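Local coordinates for IPT/TIG domain-containing protein (Bacteroides thetaiotaomicron, PDB 3TC9), which is of unproven function but probably acts as an auxiliary nutrient-binding protein, coupling an immunoglobulin-like IPT/TIG domain to a six-bladed beta-propeller, at residues P146-H149 and N150-Y153; Q276-S280 and G281-Y285; D298-W301 and K302-R305; P343-K346 and G347-D350. All coordinates share one frame; numbering follows the deposited sequence.

Contact 1: P146-H149 and N150-Y153; sequences PKNH and NHLY
N148 and H151 meet as a flat amide laid over a flat ring, and their orientation shows how one asparagine can serve two partners at a tight turn. The ND2 end of N148 sits above the centre of the H151 imidazole, 3.3 Å from H151 CE1, with the amide and ring planes inclined by 31°. The ring is thus met through its face; ND2 also comes near H151 ND1, but that pair is not a hydrogen bond. The other end of the amide turns to the backbone: N148 OD1 accepts from N150 N at 3.0 Å, closing an Asx turn, with the donor above the carbonyl plane. This split use of the amide depends on N148 CG standing anti to its own nitrogen (chi1 -167°), which carries the group forward over the residues that follow. N150 crosses it at a steeper tilt, its CB 3.4 Å from N148 OD1. Beneath the side chains, H151 N donates to N148 O at 3.1 Å and completes a type I beta turn from N148 to H151. With an alanine in place of N148, N150 N would probably lose its side-chain acceptor and the H151 ring the amide lying across it. The turn links strands 141-145 and 151-156 of a propeller blade, and H149, at the corner, is hydrogen-bonded to D407 through NE2 and stacks its ring on F144. Chemically, the two acceptor oxygens of N148 take up successive backbone N-H groups at the bend, while its ND2 lies over the imidazole face.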
loop_
_atom_site.group_PDB
_atom_site.type_symbol
_atom_site.label_atom_id
_atom_site.label_comp_id
_atom_site.label_asym_id
_atom_site.label_seq_id
_atom_site.Cartn_x
_atom_site.Cartn_y
_atom_site.Cartn_z
ATOM N N PRO B 146 -16.347 -4.880 -13.402
ATOM C CA PRO B 146 -16.252 -3.824 -12.375
ATOM C C PRO B 146 -17.243 -4.002 -11.215
ATOM O O PRO B 146 -16.967 -3.502 -10.123
ATOM C CB PRO B 146 -16.558 -2.540 -13.166
ATOM C CG PRO B 146 -16.262 -2.883 -14.594
ATOM C CD PRO B 146 -16.702 -4.303 -14.716
ATOM N N LYS B 147 -18.365 -4.728 -11.435
ATOM C CA LYS B 147 -19.397 -4.958 -10.414
ATOM C C LYS B 147 -19.236 -6.304 -9.719
ATOM O O LYS B 147 -19.980 -6.610 -8.783
ATOM C CB LYS B 147 -20.802 -4.859 -11.030
ATOM C CG LYS B 147 -21.137 -3.513 -11.671
ATOM C CD LYS B 147 -21.422 -2.437 -10.648
ATOM C CE LYS B 147 -21.965 -1.190 -11.275
ATOM N NZ LYS B 147 -21.882 -0.081 -10.315
ATOM N N ASN B 148 -18.286 -7.122 -10.179
ATOM C CA ASN B 148 -18.044 -8.424 -9.562
ATOM C C ASN B 148 -16.588 -8.818 -9.746
ATOM O O ASN B 148 -16.205 -9.326 -10.797
ATOM C CB ASN B 148 -18.983 -9.500 -10.114
ATOM C CG ASN B 148 -18.998 -10.764 -9.297
ATOM O OD1 ASN B 148 -18.151 -11.001 -8.424
ATOM N ND2 ASN B 148 -19.981 -11.598 -9.549
ATOM N N HIS B 149 -15.791 -8.610 -8.690
ATOM C CA HIS B 149 -14.376 -8.913 -8.681
ATOM C C HIS B 149 -14.100 -10.439 -8.645
ATOM O O HIS B 149 -12.930 -10.861 -8.712
ATOM C CB HIS B 149 -13.667 -8.186 -7.525
ATOM C CG HIS B 149 -12.206 -7.996 -7.791
ATOM N ND1 HIS B 149 -11.756 -7.261 -8.882
ATOM C CD2 HIS B 149 -11.142 -8.516 -7.148
ATOM C CE1 HIS B 149 -10.438 -7.349 -8.848
ATOM N NE2 HIS B 149 -10.024 -8.096 -7.824
ATOM N N ASN B 150 -15.158 -11.269 -8.599
ATOM C CA ASN B 150 -14.957 -12.716 -8.675
ATOM C C ASN B 150 -15.032 -13.187 -10.106
ATOM O O ASN B 150 -14.747 -14.355 -10.370
ATOM C CB ASN B 150 -15.964 -13.493 -7.814
ATOM C CG ASN B 150 -15.727 -13.330 -6.334
ATOM O OD1 ASN B 150 -14.585 -13.213 -5.860
ATOM N ND2 ASN B 150 -16.811 -13.282 -5.582
ATOM N N HIS B 151 -15.425 -12.293 -11.026
ATOM C CA HIS B 151 -15.594 -12.620 -12.436
ATOM C C HIS B 151 -14.515 -11.955 -13.280
ATOM O O HIS B 151 -14.467 -10.732 -13.408
ATOM C CB HIS B 151 -17.009 -12.228 -12.912
ATOM C CG HIS B 151 -18.088 -13.086 -12.319
ATOM N ND1 HIS B 151 -19.429 -12.851 -12.582
ATOM C CD2 HIS B 151 -17.991 -14.159 -11.498
ATOM C CE1 HIS B 151 -20.089 -13.796 -11.941
ATOM N NE2 HIS B 151 -19.267 -14.588 -11.253
ATOM N N LEU B 152 -13.625 -12.780 -13.830
ATOM C CA LEU B 152 -12.537 -12.340 -14.692
ATOM C C LEU B 152 -12.834 -12.805 -16.122
ATOM O O LEU B 152 -12.876 -14.006 -16.390
ATOM C CB LEU B 152 -11.181 -12.881 -14.177
ATOM C CG LEU B 152 -9.929 -12.606 -15.056
ATOM C CD1 LEU B 152 -9.704 -11.101 -15.257
ATOM C CD2 LEU B 152 -8.719 -13.273 -14.461
ATOM N N TYR B 153 -13.053 -11.852 -17.030
ATOM C CA TYR B 153 -13.335 -12.168 -18.429
ATOM C C TYR B 153 -12.066 -12.108 -19.260
ATOM O O TYR B 153 -11.129 -11.355 -18.937
ATOM C CB TYR B 153 -14.403 -11.218 -19.005
ATOM C CG TYR B 153 -15.777 -11.464 -18.425
ATOM C CD1 TYR B 153 -16.627 -12.415 -18.980
ATOM C CD2 TYR B 153 -16.208 -10.783 -17.291
ATOM C CE1 TYR B 153 -17.879 -12.677 -18.428
ATOM C CE2 TYR B 153 -17.468 -11.017 -16.745
ATOM C CZ TYR B 153 -18.307 -11.958 -17.325
ATOM O OH TYR B 153 -19.547 -12.200 -16.793
#

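Contact 2: Q276-S280 and G281-Y285; sequences QFHPS and GNYAY. With EDO (1,2-ethanediol), chain T.
Q276 and Y285 form an antiparallel hydrogen-bonded pair, Q276 N to Y285 O at 3.0 Å and Y285 N to Q276 O at 2.8 Å, next to the non-hydrogen-bonded pair F277 and A284. This is a beta hairpin of a propeller blade, built from strands 273-277 and 283-288. One further bond, H278 N to Y283 O, is nearly straight at 170°, after which a type I turn from H278 to G281 reverses the chain. G281 has a positive phi, and a CB there would run into the carbonyl oxygen of S280. The side chains sort themselves around this frame. A284 CB packs over the face of the F277 ring in a CH-pi contact, its nearest ring atom being CD1 at 3.7 Å. Farther along, H278 CB lies over the Y283 ring, 3.8 Å from its centroid; a chi1 of 72° folds the Y283 ring back over its own main chain and so brings it to this place. The imidazole and phenol meet obliquely, their planes at 33°, and their polar ends, H278 NE2 and Y283 OH, both bond to D350. On its turn side H278 ND1 is paired with S280 OG at 2.7 Å and also receives S280 N, which fixes the ring's rotation. S280 OG in turn accepts N282 N at 3.1 Å, an ST turn. A 1,2-ethanediol, probably from the crystallisation liquor, sits beside this cluster, its O1 receiving N282 ND2 at 3.2 Å.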
loop_
_atom_site.group_PDB
_atom_site.type_symbol
_atom_site.label_atom_id
_atom_site.label_comp_id
_atom_site.label_asym_id
_atom_site.label_seq_id
_atom_site.Cartn_x
_atom_site.Cartn_y
_atom_site.Cartn_z
ATOM N N GLN B 276 -5.310 2.581 -23.754
ATOM C CA GLN B 276 -5.494 2.194 -22.376
ATOM C C GLN B 276 -5.392 3.422 -21.509
ATOM O O GLN B 276 -4.334 4.055 -21.459
ATOM C CB GLN B 276 -4.474 1.139 -21.967
ATOM C CG GLN B 276 -4.675 -0.175 -22.698
ATOM C CD GLN B 276 -4.109 -1.323 -21.956
ATOM O OE1 GLN B 276 -3.140 -1.949 -22.388
ATOM N NE2 GLN B 276 -4.714 -1.624 -20.831
ATOM N N PHE B 277 -6.500 3.755 -20.829
ATOM C CA PHE B 277 -6.585 4.910 -19.951
ATOM C C PHE B 277 -6.020 4.647 -18.586
ATOM O O PHE B 277 -6.303 3.605 -17.980
ATOM C CB PHE B 277 -8.046 5.360 -19.764
ATOM C CG PHE B 277 -8.586 6.241 -20.850
ATOM C CD1 PHE B 277 -8.241 7.587 -20.913
ATOM C CD2 PHE B 277 -9.471 5.739 -21.795
ATOM C CE1 PHE B 277 -8.746 8.403 -21.927
ATOM C CE2 PHE B 277 -9.973 6.553 -22.811
ATOM C CZ PHE B 277 -9.607 7.877 -22.871
ATOM N N HIS B 278 -5.328 5.667 -18.046
ATOM C CA HIS B 278 -4.855 5.684 -16.672
ATOM C C HIS B 278 -6.119 5.728 -15.768
ATOM O O HIS B 278 -7.103 6.360 -16.181
ATOM C CB HIS B 278 -3.949 6.913 -16.490
ATOM C CG HIS B 278 -3.386 7.080 -15.122
ATOM N ND1 HIS B 278 -4.102 7.693 -14.115
ATOM C CD2 HIS B 278 -2.166 6.740 -14.649
ATOM C CE1 HIS B 278 -3.316 7.662 -13.056
ATOM N NE2 HIS B 278 -2.135 7.108 -13.335
ATOM N N PRO B 279 -6.123 5.089 -14.559
ATOM C CA PRO B 279 -7.337 5.088 -13.696
ATOM C C PRO B 279 -7.980 6.461 -13.391
ATOM O O PRO B 279 -9.201 6.519 -13.161
ATOM C CB PRO B 279 -6.843 4.445 -12.405
ATOM C CG PRO B 279 -5.702 3.588 -12.831
ATOM C CD PRO B 279 -5.041 4.275 -13.956
ATOM N N SER B 280 -7.182 7.561 -13.398
ATOM C CA SER B 280 -7.677 8.942 -13.186
ATOM C C SER B 280 -8.455 9.449 -14.411
ATOM O O SER B 280 -9.279 10.362 -14.295
ATOM C CB SER B 280 -6.498 9.875 -12.940
ATOM O OG SER B 280 -5.684 9.927 -14.103
ATOM N N GLY B 281 -8.117 8.896 -15.578
ATOM C CA GLY B 281 -8.677 9.303 -16.857
ATOM C C GLY B 281 -8.015 10.555 -17.400
ATOM O O GLY B 281 -8.512 11.144 -18.363
ATOM N N ASN B 282 -6.866 10.968 -16.800
ATOM C CA ASN B 282 -6.129 12.182 -17.208
ATOM C C ASN B 282 -5.361 12.006 -18.513
ATOM O O ASN B 282 -5.008 12.997 -19.147
ATOM C CB ASN B 282 -5.167 12.642 -16.103
ATOM C CG ASN B 282 -5.871 13.305 -14.937
ATOM O OD1 ASN B 282 -6.983 13.820 -15.059
ATOM N ND2 ASN B 282 -5.241 13.312 -13.773
ATOM N N TYR B 283 -5.069 10.739 -18.884
ATOM C CA TYR B 283 -4.346 10.407 -20.107
ATOM C C TYR B 283 -4.533 8.966 -20.454
ATOM O O TYR B 283 -5.008 8.192 -19.639
ATOM C CB TYR B 283 -2.835 10.735 -19.975
ATOM C CG TYR B 283 -2.041 9.808 -19.076
ATOM C CD1 TYR B 283 -1.409 8.672 -19.589
ATOM C CD2 TYR B 283 -1.851 10.106 -17.727
ATOM C CE1 TYR B 283 -0.657 7.829 -18.773
ATOM C CE2 TYR B 283 -1.051 9.303 -16.915
ATOM C CZ TYR B 283 -0.468 8.160 -17.440
ATOM O OH TYR B 283 0.275 7.345 -16.636
ATOM N N ALA B 284 -4.111 8.594 -21.661
ATOM C CA ALA B 284 -4.109 7.219 -22.108
ATOM C C ALA B 284 -2.783 6.904 -22.756
ATOM O O ALA B 284 -2.137 7.795 -23.308
ATOM C CB ALA B 284 -5.249 6.966 -23.085
ATOM N N TYR B 285 -2.360 5.637 -22.645
ATOM C CA TYR B 285 -1.211 5.128 -23.369
ATOM C C TYR B 285 -1.757 4.552 -24.665
ATOM O O TYR B 285 -2.833 3.938 -24.665
ATOM C CB TYR B 285 -0.396 4.088 -22.580
ATOM C CG TYR B 285 0.535 4.675 -21.538
ATOM C CD1 TYR B 285 1.278 5.826 -21.803
ATOM C CD2 TYR B 285 0.694 4.069 -20.298
ATOM C CE1 TYR B 285 2.154 6.361 -20.854
ATOM C CE2 TYR B 285 1.542 4.612 -19.327
ATOM C CZ TYR B 285 2.280 5.754 -19.614
ATOM O OH TYR B 285 3.159 6.257 -18.679
HETATM C C1 EDO T . -1.628 11.390 -13.674
HETATM O O1 EDO T . -2.878 11.274 -12.983
HETATM C C2 EDO T . -1.622 12.639 -14.554
HETATM O O2 EDO T . -0.281 12.899 -15.004
#

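Contact 3: D298-W301 and K302-R305; sequences DYDW and KTKR
K304 and R305 share D300 as their partner across the hairpin, which makes a G1 beta bulge where strand 293-300 turns into strand 305-312 of a propeller blade. The pairing is held by D300 N to R305 O at 2.8 Å and by R305 N returning to D300 O; K304 N adds a weak bond to that same oxygen. At the bulge K304 adopts a positive phi of 56°. The tight side belongs to Y299, whose CG is anti to the backbone nitrogen (chi1 -169°), bringing the phenol beneath the turn. Its OH lies 3.2 Å from K304 CA, CZ is 3.6 Å from K304 C, and the ring meets the peptide there obliquely. Beyond the turn the hydroxyl bonds to E239 and N237, while the CD2 edge of the phenol meets the face of the W301 indole, over its centre. Replacing Y299 with leucine would probably open a gap under K304 and leave E239 and N237 without their hydroxyl partner. The solvent side is looser. Here D300 OD1 takes K302 N at 3.2 Å in an Asx turn, on the anti side, 27° out of the carboxylate plane, with a longer, weak bond from T303 N. The D300 and T303 side chains cross at about a right angle without bonding directly; one water spans them, donating to D300 OD2 and lying 2.8 Å from T303 OG1.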
loop_
_atom_site.group_PDB
_atom_site.type_symbol
_atom_site.label_atom_id
_atom_site.label_comp_id
_atom_site.label_asym_id
_atom_site.label_seq_id
_atom_site.Cartn_x
_atom_site.Cartn_y
_atom_site.Cartn_z
ATOM N N ASP B 298 -2.871 13.021 -23.713
ATOM C CA ASP B 298 -3.488 13.712 -22.584
ATOM C C ASP B 298 -4.969 13.943 -22.854
ATOM O O ASP B 298 -5.367 14.207 -23.990
ATOM C CB ASP B 298 -2.772 15.041 -22.277
ATOM C CG ASP B 298 -1.408 14.884 -21.621
ATOM O OD1 ASP B 298 -1.181 13.839 -20.937
ATOM O OD2 ASP B 298 -0.570 15.812 -21.762
ATOM N N TYR B 299 -5.783 13.806 -21.804
ATOM C CA TYR B 299 -7.215 14.019 -21.906
ATOM C C TYR B 299 -7.568 15.487 -21.656
ATOM O O TYR B 299 -7.134 16.053 -20.651
ATOM C CB TYR B 299 -7.946 13.122 -20.915
ATOM C CG TYR B 299 -9.435 13.073 -21.136
ATOM C CD1 TYR B 299 -9.977 12.353 -22.197
ATOM C CD2 TYR B 299 -10.310 13.697 -20.254
ATOM C CE1 TYR B 299 -11.349 12.256 -22.377
ATOM C CE2 TYR B 299 -11.690 13.630 -20.438
ATOM C CZ TYR B 299 -12.203 12.899 -21.496
ATOM O OH TYR B 299 -13.551 12.785 -21.661
ATOM N N ASP B 300 -8.343 16.097 -22.569
ATOM C CA ASP B 300 -8.839 17.473 -22.416
ATOM C C ASP B 300 -10.215 17.370 -21.744
ATOM O O ASP B 300 -11.186 16.929 -22.363
ATOM C CB ASP B 300 -8.893 18.194 -23.783
ATOM C CG ASP B 300 -9.224 19.685 -23.761
ATOM O OD1 ASP B 300 -9.792 20.168 -22.737
ATOM O OD2 ASP B 300 -8.946 20.368 -24.777
ATOM N N TRP B 301 -10.273 17.716 -20.455
ATOM C CA TRP B 301 -11.493 17.594 -19.659
ATOM C C TRP B 301 -12.583 18.563 -20.100
ATOM O O TRP B 301 -13.765 18.271 -19.915
ATOM C CB TRP B 301 -11.177 17.763 -18.167
ATOM C CG TRP B 301 -10.390 16.608 -17.609
ATOM C CD1 TRP B 301 -9.032 16.496 -17.550
ATOM C CD2 TRP B 301 -10.918 15.375 -17.085
ATOM N NE1 TRP B 301 -8.679 15.297 -16.969
ATOM C CE2 TRP B 301 -9.817 14.590 -16.673
ATOM C CE3 TRP B 301 -12.219 14.873 -16.889
ATOM C CZ2 TRP B 301 -9.974 13.339 -16.076
ATOM C CZ3 TRP B 301 -12.372 13.623 -16.309
ATOM C CH2 TRP B 301 -11.259 12.871 -15.907
ATOM N N LYS B 302 -12.193 19.675 -20.724
ATOM C CA LYS B 302 -13.130 20.677 -21.206
ATOM C C LYS B 302 -13.835 20.236 -22.490
ATOM O O LYS B 302 -15.023 20.515 -22.661
ATOM C CB LYS B 302 -12.403 22.005 -21.431
ATOM C CG LYS B 302 -12.230 22.832 -20.165
ATOM C CD LYS B 302 -12.256 24.353 -20.477
ATOM C CE LYS B 302 -13.656 24.971 -20.475
ATOM N NZ LYS B 302 -13.864 25.941 -21.589
ATOM N N THR B 303 -13.114 19.583 -23.404
ATOM C CA THR B 303 -13.690 19.137 -24.677
ATOM C C THR B 303 -14.122 17.664 -24.591
ATOM O O THR B 303 -14.762 17.154 -25.516
ATOM C CB THR B 303 -12.701 19.363 -25.815
ATOM O OG1 THR B 303 -11.590 18.495 -25.626
ATOM C CG2 THR B 303 -12.230 20.813 -25.905
ATOM N N LYS B 304 -13.773 16.991 -23.470
ATOM C CA LYS B 304 -14.059 15.579 -23.185
ATOM C C LYS B 304 -13.490 14.706 -24.330
ATOM O O LYS B 304 -14.177 13.827 -24.844
ATOM C CB LYS B 304 -15.567 15.335 -22.926
ATOM C CG LYS B 304 -16.051 16.029 -21.656
ATOM C CD LYS B 304 -17.473 15.678 -21.270
ATOM C CE LYS B 304 -17.932 16.537 -20.114
ATOM N NZ LYS B 304 -19.146 15.984 -19.459
ATOM N N ARG B 305 -12.214 14.985 -24.723
ATOM C CA ARG B 305 -11.498 14.290 -25.800
ATOM C C ARG B 305 -10.037 14.041 -25.511
ATOM O O ARG B 305 -9.372 14.857 -24.858
ATOM C CB ARG B 305 -11.536 15.118 -27.087
ATOM C CG ARG B 305 -12.841 15.089 -27.854
ATOM C CD ARG B 305 -12.860 16.230 -28.836
ATOM N NE ARG B 305 -14.140 16.330 -29.533
ATOM C CZ ARG B 305 -14.275 16.731 -30.793
ATOM N NH1 ARG B 305 -13.206 17.052 -31.515
ATOM N NH2 ARG B 305 -15.479 16.807 -31.346
HETATM O O HOH W 1 -9.591 18.853 -27.590
#

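Contact 4: P343-K346 and G347-D350; sequences PAYK and GSSD. With EDO (1,2-ethanediol), chain T.
Y345 and S348 are the ends of a type II beta turn: a short 3-10 segment, 343-345, runs into it, and S348 N closes it on Y345 O at 2.9 Å, with an angle of 159° at the hydrogen. G347 holds the third position with phi 94°, where a CB would collide with K346 O. S348 OG may add to the closure. A chi1 of 69° turns this OG back over its own backbone, 2.6 Å from Y345 O and 2.9 Å from D350 O, two acceptors that compete for one proton. The same hydroxyl lies 3.4 Å from Y345 CB, and the Y345 ring follows alongside, its CD2 3.5 Å from D350 O in an oblique approach. Y345 thus lies against the returning chain, while its OH bonds to D353. K346 reaches the second subunit: its NZ forms a salt bridge with E411 of that subunit, and K346 O accepts a hydrogen bond from Q104 of the same neighbour. Near S349 the bound 1,2-ethanediol makes a weak hydrogen bond from O1 to S349 O. The whole is a glycine-bearing type II turn, with a serine hydroxyl beside the closing carbonyl that may bond to it, set in the loop between strands 334-341 and 352-358 of a propeller blade and used at the dimer interface.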
loop_
_atom_site.group_PDB
_atom_site.type_symbol
_atom_site.label_atom_id
_atom_site.label_comp_id
_atom_site.label_asym_id
_atom_site.label_seq_id
_atom_site.Cartn_x
_atom_site.Cartn_y
_atom_site.Cartn_z
ATOM N N PRO B 343 3.308 1.980 -4.059
ATOM C CA PRO B 343 3.354 2.680 -2.757
ATOM C C PRO B 343 4.486 3.708 -2.629
ATOM O O PRO B 343 4.369 4.648 -1.827
ATOM C CB PRO B 343 3.565 1.532 -1.761
ATOM C CG PRO B 343 3.003 0.331 -2.452
ATOM C CD PRO B 343 3.415 0.516 -3.877
ATOM N N ALA B 344 5.566 3.564 -3.442
ATOM C CA ALA B 344 6.688 4.509 -3.462
ATOM C C ALA B 344 6.280 5.858 -4.086
ATOM O O ALA B 344 6.995 6.838 -3.912
ATOM C CB ALA B 344 7.858 3.906 -4.228
ATOM N N TYR B 345 5.155 5.907 -4.827
ATOM C CA TYR B 345 4.714 7.145 -5.485
ATOM C C TYR B 345 3.609 7.862 -4.712
ATOM O O TYR B 345 2.990 8.771 -5.269
ATOM C CB TYR B 345 4.190 6.873 -6.912
ATOM C CG TYR B 345 5.090 6.154 -7.891
ATOM C CD1 TYR B 345 6.470 6.091 -7.692
ATOM C CD2 TYR B 345 4.586 5.664 -9.088
ATOM C CE1 TYR B 345 7.304 5.433 -8.597
ATOM C CE2 TYR B 345 5.408 5.029 -10.014
ATOM C CZ TYR B 345 6.770 4.907 -9.765
ATOM O OH TYR B 345 7.594 4.283 -10.683
ATOM N N LYS B 346 3.314 7.431 -3.466
ATOM C CA LYS B 346 2.262 8.044 -2.646
ATOM C C LYS B 346 2.461 9.582 -2.565
ATOM O O LYS B 346 3.565 10.053 -2.304
ATOM C CB LYS B 346 2.212 7.398 -1.244
ATOM C CG LYS B 346 1.006 7.772 -0.380
ATOM C CD LYS B 346 -0.355 7.261 -0.844
ATOM C CE LYS B 346 -1.478 7.878 -0.019
ATOM N NZ LYS B 346 -2.807 7.729 -0.675
ATOM N N GLY B 347 1.398 10.317 -2.880
ATOM C CA GLY B 347 1.404 11.774 -2.869
ATOM C C GLY B 347 1.721 12.396 -4.222
ATOM O O GLY B 347 1.388 13.562 -4.469
ATOM N N SER B 348 2.335 11.627 -5.142
ATOM C CA SER B 348 2.678 12.204 -6.438
ATOM C C SER B 348 1.460 12.281 -7.376
ATOM O O SER B 348 0.419 11.680 -7.106
ATOM C CB SER B 348 3.826 11.445 -7.086
ATOM O OG SER B 348 3.453 10.145 -7.477
ATOM N N SER B 349 1.601 13.065 -8.454
ATOM C CA SER B 349 0.592 13.256 -9.479
ATOM C C SER B 349 0.192 11.903 -10.090
ATOM O O SER B 349 -0.996 11.591 -10.120
ATOM C CB SER B 349 1.090 14.223 -10.539
ATOM O OG SER B 349 -0.046 14.749 -11.196
ATOM N N ASP B 350 1.177 11.060 -10.464
ATOM C CA ASP B 350 0.939 9.719 -10.980
ATOM C C ASP B 350 1.431 8.654 -9.977
ATOM O O ASP B 350 2.627 8.507 -9.773
ATOM C CB ASP B 350 1.629 9.549 -12.330
ATOM C CG ASP B 350 1.034 8.456 -13.211
ATOM O OD1 ASP B 350 0.473 7.482 -12.659
ATOM O OD2 ASP B 350 1.129 8.578 -14.451
HETATM C C1 EDO T . -1.628 11.390 -13.674
HETATM O O1 EDO T . -2.878 11.274 -12.983
HETATM C C2 EDO T . -1.622 12.639 -14.554
HETATM O O2 EDO T . -0.281 12.899 -15.004
#

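Overall arrangement
Contact 2 touches both contact 3 and contact 4, which do not meet each other (nearest atoms about 9 Å apart), whereas contact 1 stands apart on a different blade, its nearest atoms about 12 Å from those of contact 2. Contacts 2 and 3, with centres 11 Å apart, occupy one four-stranded sheet and are joined by a probable hydrogen bond from Y299 N to N282 O at 2.9 Å. Contact 4 reaches contact 2 from the following blade: D350 OD2 lies 2.6 Å from Y283 OH, and D350 OD1 2.7 Å from H278 NE2, both probable hydrogen bonds. The 1,2-ethanediol lies between these blades, bonded to N282 and R296 and weakly to S349; a probable crystallisation additive, it defines no binding site by itself.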